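Oxalate biosynthetic component 1 (Burkholderia thailandensis, PDB 5IKY) catalyses steps of quorum sensing-dependent oxalate formation as a bifunctional enzyme, joining an oxalate-producing serine hydrolase activity to an additional lyase activity. Local coordinates at residues 9-14 and 224-229; 132-137 and 489-494; 378-383 and 449-454; 474-479 and 498-503. All blocks are in the same frame, centred on the assembly; numbering follows the deposited sequence.

Contact 1 (9-14 and 224-229); sequences AAPVGA and VHLHTR. With MG (magnesium ion), chain B.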
loop_
_atom_site.group_PDB
_atom_site.type_symbol
_atom_site.label_atom_id
_atom_site.label_comp_id
_atom_site.label_asym_id
_atom_site.label_seq_id
_atom_site.Cartn_x
_atom_site.Cartn_y
_atom_site.Cartn_z
ATOM N N ALA A 9 5.683 -5.961 -12.308
ATOM C CA ALA A 9 4.428 -5.678 -12.996
ATOM C C ALA A 9 4.672 -4.749 -14.180
ATOM O O ALA A 9 5.306 -3.702 -14.035
ATOM C CB ALA A 9 3.424 -5.068 -12.039
ATOM N N ALA A 10 4.174 -5.146 -15.348
ATOM C CA ALA A 10 4.343 -4.368 -16.573
ATOM C C ALA A 10 2.984 -3.991 -17.162
ATOM O O ALA A 10 2.466 -4.688 -18.036
ATOM C CB ALA A 10 5.165 -5.150 -17.584
ATOM N N PRO A 11 2.405 -2.883 -16.680
ATOM C CA PRO A 11 1.011 -2.518 -16.968
ATOM C C PRO A 11 0.733 -1.895 -18.341
ATOM O O PRO A 11 -0.435 -1.811 -18.711
ATOM C CB PRO A 11 0.691 -1.506 -15.861
ATOM C CG PRO A 11 2.001 -0.888 -15.537
ATOM C CD PRO A 11 3.021 -1.978 -15.693
ATOM N N VAL A 12 1.753 -1.468 -19.079
ATOM C CA VAL A 12 1.497 -0.715 -20.308
ATOM C C VAL A 12 2.023 -1.405 -21.563
ATOM O O VAL A 12 1.246 -1.847 -22.411
ATOM C CB VAL A 12 2.108 0.700 -20.237
ATOM C CG1 VAL A 12 1.688 1.517 -21.451
ATOM C CG2 VAL A 12 1.675 1.399 -18.955
ATOM N N GLY A 13 3.341 -1.475 -21.693
ATOM C CA GLY A 13 3.948 -2.149 -22.823
ATOM C C GLY A 13 3.944 -1.345 -24.109
ATOM O O GLY A 13 3.669 -0.144 -24.107
ATOM N N ALA A 14 4.239 -2.022 -25.213
ATOM C CA ALA A 14 4.387 -1.365 -26.507
ATOM C C ALA A 14 3.315 -1.792 -27.509
ATOM O O ALA A 14 2.873 -0.991 -28.334
ATOM C CB ALA A 14 5.774 -1.650 -27.076
ATOM N N VAL A 224 7.749 -1.985 -10.850
ATOM C CA VAL A 224 6.805 -1.598 -11.888
ATOM C C VAL A 224 7.553 -1.246 -13.173
ATOM O O VAL A 224 8.299 -0.325 -13.223
ATOM C CB VAL A 224 5.939 -0.434 -11.440
ATOM C CG1 VAL A 224 4.892 -0.114 -12.475
ATOM C CG2 VAL A 224 5.270 -0.735 -10.121
ATOM N N HIS A 225 7.302 -2.000 -14.233
ATOM C CA HIS A 225 7.866 -1.691 -15.547
ATOM C C HIS A 225 7.004 -0.646 -16.252
ATOM O O HIS A 225 5.856 -0.970 -16.554
ATOM C CB HIS A 225 7.912 -2.875 -16.503
ATOM C CG HIS A 225 8.934 -2.711 -17.562
ATOM N ND1 HIS A 225 9.151 -1.502 -18.215
ATOM C CD2 HIS A 225 9.554 -3.656 -18.278
ATOM C CE1 HIS A 225 10.058 -1.713 -19.164
ATOM N NE2 HIS A 225 10.303 -3.003 -19.229
ATOM N N LEU A 226 7.560 0.499 -16.666
ATOM C CA LEU A 226 6.678 1.443 -17.339
ATOM C C LEU A 226 7.004 1.738 -18.812
ATOM O O LEU A 226 8.169 1.793 -19.213
ATOM C CB LEU A 226 6.615 2.735 -16.545
ATOM C CG LEU A 226 5.977 2.638 -15.162
ATOM C CD1 LEU A 226 6.015 3.991 -14.485
ATOM C CD2 LEU A 226 4.547 2.112 -15.242
ATOM N N HIS A 227 5.941 1.930 -19.597
ATOM C CA HIS A 227 6.006 2.512 -20.942
ATOM C C HIS A 227 5.053 3.712 -21.032
ATOM O O HIS A 227 4.177 3.892 -20.178
ATOM C CB HIS A 227 5.602 1.506 -22.024
ATOM C CG HIS A 227 6.569 0.385 -22.235
ATOM N ND1 HIS A 227 7.208 0.176 -23.438
ATOM C CD2 HIS A 227 6.973 -0.615 -21.416
ATOM C CE1 HIS A 227 7.978 -0.894 -23.346
ATOM N NE2 HIS A 227 7.855 -1.391 -22.128
ATOM N N THR A 228 5.202 4.515 -22.080
ATOM C CA THR A 228 4.223 5.554 -22.391
ATOM C C THR A 228 3.829 5.484 -23.867
ATOM O O THR A 228 4.526 4.872 -24.675
ATOM C CB THR A 228 4.750 6.967 -22.064
ATOM O OG1 THR A 228 6.045 7.150 -22.649
ATOM C CG2 THR A 228 4.846 7.165 -20.559
ATOM N N ARG A 229 2.706 6.104 -24.214
ATOM C CA ARG A 229 2.188 6.034 -25.578
ATOM C C ARG A 229 1.943 7.418 -26.163
ATOM O O ARG A 229 1.365 8.285 -25.508
ATOM C CB ARG A 229 0.886 5.230 -25.618
ATOM C CG ARG A 229 0.972 3.834 -25.017
ATOM C CD ARG A 229 1.880 2.924 -25.819
ATOM N NE ARG A 229 1.786 1.542 -25.362
ATOM C CZ ARG A 229 0.905 0.663 -25.830
ATOM N NH1 ARG A 229 0.043 1.025 -26.769
ATOM N NH2 ARG A 229 0.881 -0.576 -25.358
HETATM MG MG MG B . 8.992 -3.360 -21.979
HETATM O O HOH W 1 4.753 -1.936 -19.059
HETATM O O HOH W 2 11.278 -2.437 -22.739
#
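Ala-9 and Val-224 pair as neighbours in parallel strands, and His-225 N donates across to Ala-9 O at 2.6 Å. Beyond this pair no further direct backbone hydrogen bond joins the segments; a water accepts from Val-12 N and donates to His-225 O, while Pro-11 CD lies 3.1 Å from that same His-225 O.

The other polar links come from Arg-229. Bent at chi2 (-66°), its chain runs past Val-12 in the opposite direction, and Arg-229 NE reaches Gly-13 O at 2.8 Å from somewhat out of the carbonyl plane. NH2 adds two weak bonds, to Gly-13 O and to Val-12 O, while Ala-14 O lies 3.5 Å above the guanidinium plane of Arg-229, over its centre. With NH2 also bonded to Pro-16 O and NH1 to Gln-251 O, bonds to four carbonyl oxygens limit the rotation of the guanidinium.

Pro-11 CG meets Leu-226 CD2 at 3.9 Å, and Pro-11 CD touches Val-224 CG1. Gly-13 CA sits over one face of the His-227 ring in a CH-pi contact, 3.8 Å from the centroid.

That ring is held at both nitrogens. ND1 bonds to Asn-253 OD1, and His-227 NE2 coordinates the magnesium ion at 2.3 Å, alongside Glu-477 and a water. A metal site carried on loops just past the carboxyl ends of parallel strands is characteristic of the (beta/alpha)8, or TIM, barrel.

Contact 2 (132-137 and 489-494); sequences IVLQLT and GGVRKA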
loop_
_atom_site.group_PDB
_atom_site.type_symbol
_atom_site.label_atom_id
_atom_site.label_comp_id
_atom_site.label_asym_id
_atom_site.label_seq_id
_atom_site.Cartn_x
_atom_site.Cartn_y
_atom_site.Cartn_z
ATOM N N ILE A 132 -16.083 -16.992 -26.737
ATOM C CA ILE A 132 -17.243 -16.186 -26.380
ATOM C C ILE A 132 -16.940 -15.349 -25.143
ATOM O O ILE A 132 -17.129 -14.132 -25.143
ATOM C CB ILE A 132 -18.482 -17.064 -26.122
ATOM C CG1 ILE A 132 -18.959 -17.705 -27.426
ATOM C CG2 ILE A 132 -19.601 -16.246 -25.492
ATOM C CD1 ILE A 132 -20.136 -18.639 -27.250
ATOM N N VAL A 133 -16.462 -16.011 -24.094
ATOM C CA VAL A 133 -16.088 -15.332 -22.859
ATOM C C VAL A 133 -15.013 -14.279 -23.115
ATOM O O VAL A 133 -15.086 -13.170 -22.587
ATOM C CB VAL A 133 -15.585 -16.331 -21.793
ATOM C CG1 VAL A 133 -15.015 -15.592 -20.591
ATOM C CG2 VAL A 133 -16.711 -17.264 -21.367
ATOM N N LEU A 134 -14.029 -14.621 -23.940
ATOM C CA LEU A 134 -12.951 -13.689 -24.252
ATOM C C LEU A 134 -13.439 -12.511 -25.090
ATOM O O LEU A 134 -12.973 -11.387 -24.913
ATOM C CB LEU A 134 -11.806 -14.405 -24.970
ATOM C CG LEU A 134 -10.915 -15.283 -24.088
ATOM C CD1 LEU A 134 -9.739 -15.833 -24.878
ATOM C CD2 LEU A 134 -10.430 -14.508 -22.872
ATOM N N GLN A 135 -14.377 -12.764 -26.000
ATOM C CA GLN A 135 -14.914 -11.692 -26.833
ATOM C C GLN A 135 -15.757 -10.712 -26.027
ATOM O O GLN A 135 -15.606 -9.498 -26.162
ATOM C CB GLN A 135 -15.745 -12.254 -27.987
ATOM C CG GLN A 135 -14.996 -12.322 -29.306
ATOM C CD GLN A 135 -14.635 -10.951 -29.856
ATOM O OE1 GLN A 135 -15.146 -9.927 -29.402
ATOM N NE2 GLN A 135 -13.752 -10.929 -30.845
ATOM N N LEU A 136 -16.644 -11.240 -25.190
ATOM C CA LEU A 136 -17.527 -10.384 -24.409
ATOM C C LEU A 136 -16.744 -9.589 -23.368
ATOM O O LEU A 136 -17.016 -8.407 -23.155
ATOM C CB LEU A 136 -18.631 -11.209 -23.739
ATOM C CG LEU A 136 -19.620 -11.877 -24.701
ATOM C CD1 LEU A 136 -20.840 -12.402 -23.966
ATOM C CD2 LEU A 136 -20.039 -10.916 -25.801
ATOM N N THR A 137 -15.764 -10.223 -22.732
ATOM C CA THR A 137 -14.971 -9.532 -21.718
ATOM C C THR A 137 -14.033 -8.509 -22.355
ATOM O O THR A 137 -13.677 -7.512 -21.722
ATOM C CB THR A 137 -14.152 -10.513 -20.854
ATOM O OG1 THR A 137 -13.366 -11.369 -21.694
ATOM C CG2 THR A 137 -15.077 -11.359 -19.987
ATOM N N GLY A 489 -14.500 -22.186 -19.262
ATOM C CA GLY A 489 -13.378 -22.040 -20.169
ATOM C C GLY A 489 -12.095 -21.795 -19.399
ATOM O O GLY A 489 -11.000 -22.065 -19.893
ATOM N N GLY A 490 -12.237 -21.273 -18.184
ATOM C CA GLY A 490 -11.111 -21.079 -17.287
ATOM C C GLY A 490 -10.301 -19.817 -17.520
ATOM O O GLY A 490 -9.377 -19.520 -16.761
ATOM N N VAL A 491 -10.643 -19.071 -18.565
ATOM C CA VAL A 491 -9.892 -17.868 -18.909
ATOM C C VAL A 491 -10.822 -16.690 -19.227
ATOM O O VAL A 491 -11.923 -16.872 -19.753
ATOM C CB VAL A 491 -8.944 -18.134 -20.104
ATOM C CG1 VAL A 491 -9.736 -18.387 -21.380
ATOM C CG2 VAL A 491 -7.967 -16.987 -20.289
ATOM N N ARG A 492 -10.380 -15.484 -18.877
ATOM C CA ARG A 492 -11.128 -14.264 -19.163
ATOM C C ARG A 492 -10.176 -13.088 -19.339
ATOM O O ARG A 492 -8.977 -13.213 -19.099
ATOM C CB ARG A 492 -12.121 -13.963 -18.043
ATOM C CG ARG A 492 -11.455 -13.812 -16.693
ATOM C CD ARG A 492 -12.414 -13.306 -15.630
ATOM N NE ARG A 492 -11.762 -13.269 -14.325
ATOM C CZ ARG A 492 -10.998 -12.268 -13.900
ATOM N NH1 ARG A 492 -10.796 -11.209 -14.676
ATOM N NH2 ARG A 492 -10.437 -12.325 -12.699
ATOM N N LYS A 493 -10.714 -11.949 -19.760
ATOM C CA LYS A 493 -9.916 -10.737 -19.896
ATOM C C LYS A 493 -9.460 -10.260 -18.523
ATOM O O LYS A 493 -10.244 -10.245 -17.573
ATOM C CB LYS A 493 -10.714 -9.635 -20.596
ATOM C CG LYS A 493 -9.896 -8.764 -21.530
ATOM C CD LYS A 493 -9.444 -9.553 -22.747
ATOM C CE LYS A 493 -8.772 -8.655 -23.770
ATOM N NZ LYS A 493 -8.360 -9.411 -24.985
ATOM N N ALA A 494 -8.191 -9.878 -18.420
ATOM C CA ALA A 494 -7.644 -9.391 -17.161
ATOM C C ALA A 494 -8.119 -7.967 -16.890
ATOM O O ALA A 494 -8.004 -7.094 -17.749
ATOM C CB ALA A 494 -6.122 -9.456 -17.182
#
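Thr-137 and Lys-493 face each other with their CB atoms 3.6 Å apart, the two side chains meeting at a slant. The threonine hydroxyl sits between backbone N and carbonyl carbon (chi1 53°), which turns OG1 both back along its own helix and outward to the strand. Thr-137 OG1 donates to Val-133 O at 2.6 Å and accepts a weak bond from Lys-493 N at 3.3 Å. Val-133 O therefore takes two donors, Thr-137 N and OG1. Beyond CB the lysine chain bends at chi2 and leads away from Thr-137, NZ making weak bonds to Thr-138 OG1, at the end of the same helix, and to Arg-198 O.

The helix 126-138 lies nearly parallel to strand 491-493, at 15° and with axes 6.9 Å apart. That strand is one arm of a beta hairpin with 481-483, so the contact joins a helix of the N-terminal family region to a hairpin inserted in the barrel.

One turn earlier methyl groups meet the strand. Val-133 points its CG1, anti to the backbone N (chi1 172°), at Val-491 O, 3.4 Å away, and grazes Arg-492 CB. Leu-134 flanks the strand: its CD2 branch rests on the backbone, 3.8 Å from Arg-492 CA, and makes an apolar contact with Val-491 CG1 at 4.2 Å. Arg-492 offers the helix only the root of its side chain, for the extended remainder runs off to salt bridges with Asp-484 and Asp-499. Gly-489 O receives a hydrogen bond from Arg-130 NE, one turn up the same helix.

Contact 3 (378-383 and 449-454); sequences MLVAAV and SLLLPG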
loop_
_atom_site.group_PDB
_atom_site.type_symbol
_atom_site.label_atom_id
_atom_site.label_comp_id
_atom_site.label_asym_id
_atom_site.label_seq_id
_atom_site.Cartn_x
_atom_site.Cartn_y
_atom_site.Cartn_z
ATOM N N MET A 378 16.474 -9.811 -17.491
ATOM C CA MET A 378 15.096 -10.076 -17.876
ATOM C C MET A 378 15.062 -11.047 -19.053
ATOM O O MET A 378 15.493 -10.703 -20.155
ATOM C CB MET A 378 14.386 -8.772 -18.249
ATOM C CG MET A 378 12.884 -8.797 -18.056
ATOM S SD MET A 378 12.446 -9.354 -16.408
ATOM C CE MET A 378 11.348 -10.688 -16.836
ATOM N N LEU A 379 14.558 -12.255 -18.827
ATOM C CA LEU A 379 14.470 -13.242 -19.900
ATOM C C LEU A 379 13.168 -13.108 -20.676
ATOM O O LEU A 379 12.101 -13.482 -20.189
ATOM C CB LEU A 379 14.596 -14.665 -19.354
ATOM C CG LEU A 379 15.927 -15.064 -18.716
ATOM C CD1 LEU A 379 15.926 -16.552 -18.395
ATOM C CD2 LEU A 379 17.096 -14.700 -19.617
ATOM N N VAL A 380 13.266 -12.570 -21.887
ATOM C CA VAL A 380 12.112 -12.455 -22.768
ATOM C C VAL A 380 11.915 -13.765 -23.521
ATOM O O VAL A 380 12.330 -13.901 -24.671
ATOM C CB VAL A 380 12.280 -11.299 -23.767
ATOM C CG1 VAL A 380 10.956 -10.981 -24.437
ATOM C CG2 VAL A 380 12.825 -10.070 -23.055
ATOM N N ALA A 381 11.285 -14.731 -22.862
ATOM C CA ALA A 381 11.165 -16.079 -23.407
ATOM C C ALA A 381 9.905 -16.255 -24.249
ATOM O O ALA A 381 8.921 -15.542 -24.063
ATOM C CB ALA A 381 11.188 -17.100 -22.279
ATOM N N ALA A 382 9.963 -17.210 -25.177
ATOM C CA ALA A 382 8.839 -17.573 -26.041
ATOM C C ALA A 382 8.415 -16.439 -26.976
ATOM O O ALA A 382 7.296 -16.436 -27.483
ATOM C CB ALA A 382 7.651 -18.041 -25.200
ATOM N N VAL A 383 9.313 -15.488 -27.207
ATOM C CA VAL A 383 9.080 -14.426 -28.181
ATOM C C VAL A 383 10.034 -14.592 -29.361
ATOM O O VAL A 383 11.245 -14.434 -29.212
ATOM C CB VAL A 383 9.263 -13.030 -27.556
ATOM C CG1 VAL A 383 9.215 -11.951 -28.631
ATOM C CG2 VAL A 383 8.205 -12.786 -26.491
ATOM N N SER A 449 15.060 -12.726 -13.930
ATOM C CA SER A 449 13.608 -12.848 -13.924
ATOM C C SER A 449 13.088 -13.402 -15.248
ATOM O O SER A 449 13.792 -13.400 -16.259
ATOM C CB SER A 449 12.953 -11.497 -13.628
ATOM O OG SER A 449 13.316 -11.030 -12.341
ATOM N N LEU A 450 11.843 -13.870 -15.231
ATOM C CA LEU A 450 11.234 -14.485 -16.403
ATOM C C LEU A 450 9.913 -13.827 -16.785
ATOM O O LEU A 450 9.100 -13.498 -15.920
ATOM C CB LEU A 450 11.004 -15.976 -16.152
ATOM C CG LEU A 450 10.233 -16.763 -17.212
ATOM C CD1 LEU A 450 11.058 -16.886 -18.479
ATOM C CD2 LEU A 450 9.837 -18.133 -16.688
ATOM N N LEU A 451 9.705 -13.634 -18.083
ATOM C CA LEU A 451 8.396 -13.244 -18.588
ATOM C C LEU A 451 7.976 -14.211 -19.690
ATOM O O LEU A 451 8.817 -14.778 -20.385
ATOM C CB LEU A 451 8.407 -11.796 -19.098
ATOM C CG LEU A 451 9.034 -11.437 -20.448
ATOM C CD1 LEU A 451 8.033 -11.581 -21.592
ATOM C CD2 LEU A 451 9.575 -10.021 -20.402
ATOM N N LEU A 452 6.672 -14.405 -19.835
ATOM C CA LEU A 452 6.134 -15.234 -20.902
ATOM C C LEU A 452 4.884 -14.573 -21.474
ATOM O O LEU A 452 4.029 -14.107 -20.722
ATOM C CB LEU A 452 5.819 -16.642 -20.391
ATOM C CG LEU A 452 7.007 -17.549 -20.060
ATOM C CD1 LEU A 452 6.529 -18.849 -19.437
ATOM C CD2 LEU A 452 7.823 -17.833 -21.308
ATOM N N PRO A 453 4.781 -14.526 -22.811
ATOM C CA PRO A 453 3.673 -13.873 -23.519
ATOM C C PRO A 453 2.423 -14.741 -23.646
ATOM O O PRO A 453 2.526 -15.923 -23.973
ATOM C CB PRO A 453 4.271 -13.595 -24.898
ATOM C CG PRO A 453 5.229 -14.722 -25.104
ATOM C CD PRO A 453 5.802 -15.041 -23.742
ATOM N N GLY A 454 1.261 -14.157 -23.364
ATOM C CA GLY A 454 -0.020 -14.803 -23.605
ATOM C C GLY A 454 -0.257 -16.156 -22.955
ATOM O O GLY A 454 -0.261 -16.271 -21.730
#
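Met-378, Leu-379 and Val-380 pair with Ser-449, Leu-450 and Leu-451 in parallel register, joining two adjacent strands of the (beta/alpha)8 barrel. Leu-379 N donates to Ser-449 O at 2.9 Å, and Leu-451 N to Leu-379 O at 3.2 Å. At the carboxyl end the ladder frays: Ala-381 N bonds weakly to Leu-379 O, closing an inverse gamma turn centred on Val-380, and weakly across to Leu-451 O.

On the face bearing Met-378, Ser-449, Val-380 and Leu-451, which looks into the barrel, Met-378 is folded back over the neighbouring strand. Bends at chi2 (52°) and chi3 (-126°) bring SD to 3.5 Å from Ser-449 CB and lay CE over the backbone, 3.5 Å from Leu-450 C. Leu-451 has its CG wedged between backbone N and carbonyl carbon (chi1 76°). Its two methyls run alongside those of Val-380, pointing the same way, with CD1 4.1 Å from Val-380 CG1, while CD2 also approaches the methionine methyl.

Leu-379 and Leu-450 belong to the opposite face, turned to the outer helices 418-442 and 460-466 respectively. Leu-450 sends CD1 across to Ala-381 CB, which also receives Leu-452 CD2 at 3.6 Å; a small methyl thus lies against the ends of two leucines.

Beyond the strands Pro-453 packs against residues 381-383. Val-383 CG2 meets the ring at CG obliquely, Ala-382 CB touches CD, and that same Pro-453 CD presses against Ala-381 O at 3.2 Å.

Contact 4 (474-479 and 498-503); sequences VGLEDA and GDQVRW. With MG (magnesium ion), chain B.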
loop_
_atom_site.group_PDB
_atom_site.type_symbol
_atom_site.label_atom_id
_atom_site.label_comp_id
_atom_site.label_asym_id
_atom_site.label_seq_id
_atom_site.Cartn_x
_atom_site.Cartn_y
_atom_site.Cartn_z
ATOM N N VAL A 474 4.709 -10.263 -14.764
ATOM C CA VAL A 474 3.401 -10.339 -15.412
ATOM C C VAL A 474 2.914 -8.933 -15.764
ATOM O O VAL A 474 3.563 -7.941 -15.433
ATOM C CB VAL A 474 2.348 -11.033 -14.521
ATOM C CG1 VAL A 474 2.670 -12.507 -14.355
ATOM C CG2 VAL A 474 2.252 -10.345 -13.167
ATOM N N GLY A 475 1.769 -8.850 -16.431
ATOM C CA GLY A 475 1.203 -7.562 -16.794
ATOM C C GLY A 475 0.543 -7.572 -18.157
ATOM O O GLY A 475 0.719 -8.510 -18.936
ATOM N N LEU A 476 -0.217 -6.520 -18.450
ATOM C CA LEU A 476 -0.935 -6.431 -19.716
ATOM C C LEU A 476 0.025 -6.328 -20.898
ATOM O O LEU A 476 -0.336 -6.655 -22.027
ATOM C CB LEU A 476 -1.893 -5.241 -19.709
ATOM C CG LEU A 476 -3.014 -5.306 -18.670
ATOM C CD1 LEU A 476 -4.054 -4.230 -18.935
ATOM C CD2 LEU A 476 -3.652 -6.683 -18.659
ATOM N N GLU A 477 1.247 -5.875 -20.630
ATOM C CA GLU A 477 2.286 -5.831 -21.653
ATOM C C GLU A 477 2.525 -7.205 -22.267
ATOM O O GLU A 477 2.754 -7.328 -23.471
ATOM C CB GLU A 477 3.593 -5.292 -21.069
ATOM C CG GLU A 477 4.792 -5.444 -21.996
ATOM C CD GLU A 477 5.976 -4.598 -21.566
ATOM O OE1 GLU A 477 5.862 -3.886 -20.547
ATOM O OE2 GLU A 477 7.016 -4.641 -22.256
ATOM N N ASP A 478 2.457 -8.237 -21.434
ATOM C CA ASP A 478 2.764 -9.595 -21.869
ATOM C C ASP A 478 1.511 -10.370 -22.265
ATOM O O ASP A 478 1.486 -11.038 -23.299
ATOM C CB ASP A 478 3.513 -10.347 -20.765
ATOM C CG ASP A 478 4.785 -9.638 -20.332
ATOM O OD1 ASP A 478 5.345 -8.863 -21.138
ATOM O OD2 ASP A 478 5.228 -9.862 -19.186
ATOM N N ALA A 479 0.474 -10.282 -21.437
ATOM C CA ALA A 479 -0.760 -11.020 -21.679
ATOM C C ALA A 479 -1.977 -10.202 -21.271
ATOM O O ALA A 479 -1.935 -9.459 -20.292
ATOM C CB ALA A 479 -0.740 -12.343 -20.932
ATOM N N GLY A 498 -2.993 -5.683 -11.885
ATOM C CA GLY A 498 -3.232 -6.100 -10.515
ATOM C C GLY A 498 -4.005 -7.402 -10.445
ATOM O O GLY A 498 -3.812 -8.207 -9.534
ATOM N N ASP A 499 -4.887 -7.604 -11.418
ATOM C CA ASP A 499 -5.637 -8.845 -11.538
ATOM C C ASP A 499 -4.679 -10.023 -11.718
ATOM O O ASP A 499 -4.823 -11.061 -11.074
ATOM C CB ASP A 499 -6.610 -8.765 -12.717
ATOM C CG ASP A 499 -7.751 -9.755 -12.606
ATOM O OD1 ASP A 499 -7.743 -10.586 -11.673
ATOM O OD2 ASP A 499 -8.651 -9.710 -13.472
ATOM N N GLN A 500 -3.692 -9.841 -12.591
ATOM C CA GLN A 500 -2.728 -10.890 -12.901
ATOM C C GLN A 500 -1.708 -11.095 -11.783
ATOM O O GLN A 500 -1.259 -12.217 -11.545
ATOM C CB GLN A 500 -2.011 -10.571 -14.212
ATOM C CG GLN A 500 -2.900 -10.697 -15.439
ATOM C CD GLN A 500 -2.326 -9.984 -16.643
ATOM O OE1 GLN A 500 -1.552 -9.040 -16.502
ATOM N NE2 GLN A 500 -2.702 -10.432 -17.837
ATOM N N VAL A 501 -1.338 -10.014 -11.101
ATOM C CA VAL A 501 -0.440 -10.111 -9.956
ATOM C C VAL A 501 -1.114 -10.901 -8.839
ATOM O O VAL A 501 -0.480 -11.710 -8.162
ATOM C CB VAL A 501 -0.024 -8.720 -9.436
ATOM C CG1 VAL A 501 0.799 -8.850 -8.167
ATOM C CG2 VAL A 501 0.763 -7.973 -10.499
ATOM N N ARG A 502 -2.411 -10.668 -8.666
ATOM C CA ARG A 502 -3.193 -11.390 -7.673
ATOM C C ARG A 502 -3.204 -12.882 -7.981
ATOM O O ARG A 502 -3.017 -13.714 -7.093
ATOM C CB ARG A 502 -4.623 -10.854 -7.617
ATOM C CG ARG A 502 -5.495 -11.542 -6.582
ATOM C CD ARG A 502 -6.909 -10.987 -6.594
ATOM N NE ARG A 502 -7.718 -11.555 -5.520
ATOM C CZ ARG A 502 -7.768 -11.061 -4.286
ATOM N NH1 ARG A 502 -7.054 -9.990 -3.969
ATOM N NH2 ARG A 502 -8.531 -11.640 -3.368
ATOM N N TRP A 503 -3.421 -13.209 -9.249
ATOM C CA TRP A 503 -3.408 -14.594 -9.696
ATOM C C TRP A 503 -2.048 -15.242 -9.441
ATOM O O TRP A 503 -1.973 -16.364 -8.941
ATOM C CB TRP A 503 -3.765 -14.679 -11.182
ATOM C CG TRP A 503 -3.436 -16.002 -11.799
ATOM C CD1 TRP A 503 -4.212 -17.126 -11.793
ATOM C CD2 TRP A 503 -2.238 -16.345 -12.506
ATOM N NE1 TRP A 503 -3.572 -18.146 -12.456
ATOM C CE2 TRP A 503 -2.359 -17.692 -12.902
ATOM C CE3 TRP A 503 -1.077 -15.642 -12.844
ATOM C CZ2 TRP A 503 -1.362 -18.351 -13.620
ATOM C CZ3 TRP A 503 -0.087 -16.298 -13.557
ATOM C CH2 TRP A 503 -0.237 -17.638 -13.937
HETATM MG MG MG B . 8.992 -3.360 -21.979
HETATM O O HOH W 2 11.278 -2.437 -22.739
#
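Gly-475 comes nearest to Gln-500, CA atoms 6.5 Å apart, where the chain leaves strand 471-474 with a positive phi and enters a short helical turn whose Asp-478 N and Ala-479 N both bond to Gly-475 O.

Gln-500 reaches into this turn from helix 497-510. Its CG is anti to the carbonyl carbon (chi1 -70°) and the chain runs on extended, delivering the amide to the backbone. Gln-500 NE2 donates to Ala-479 O at 2.7 Å along a nearly straight path of 169°; the acceptor lies in the amide plane, yet NE2 stands well above the plane of the alanine carbonyl. NE2 also donates to Asn-481 O, and the two bonds would resist rotation of the amide. Gln-500 OE1 lies against the glycine backbone, 3.0 Å from Gly-475 C, and the Leu-476 side chain crosses that of Gln-500 at about a right angle, its CD2 3.8 Å from Gln-500 OE1.

Strand 471-474 closes the (beta/alpha)8 barrel against 4-9, and helix 497-510, reached after an inserted hairpin, packs on its outer side. Between the two, Val-474 CG2 meets Val-501 CG2 at 3.9 Å.

Away from the helix, the same turn serves the metal site. Glu-477 stretches its extended side chain to the magnesium ion, which Glu-477 OE2 coordinates at 2.4 Å, the ion also held by His-227. Its neighbour Asp-478 forms a salt bridge to Arg-473.

Contacts 1, 3 and 4 are buried and belong to the barrel; contact 2, only partly buried, lies at its periphery. Contacts 1 and 3 each join adjacent parallel strands, but contact 3 is mainly apolar, whereas contact 1 adds an arginine holding backbone carbonyls and a histidine on the magnesium ion. Contact 4 replaces strand pairing with one glutamine gripping a turn. Contacts 1 and 4 supply one magnesium ligand each and meet through backbone bonds of Ala-10 with Val-474 and Glu-477. The turn 474-479 also touches contact 3, Gly-454 N lying 3.1 Å from Asp-478 O. Contact 2 connects with contact 4 through the salt bridge Arg-492 to Asp-499.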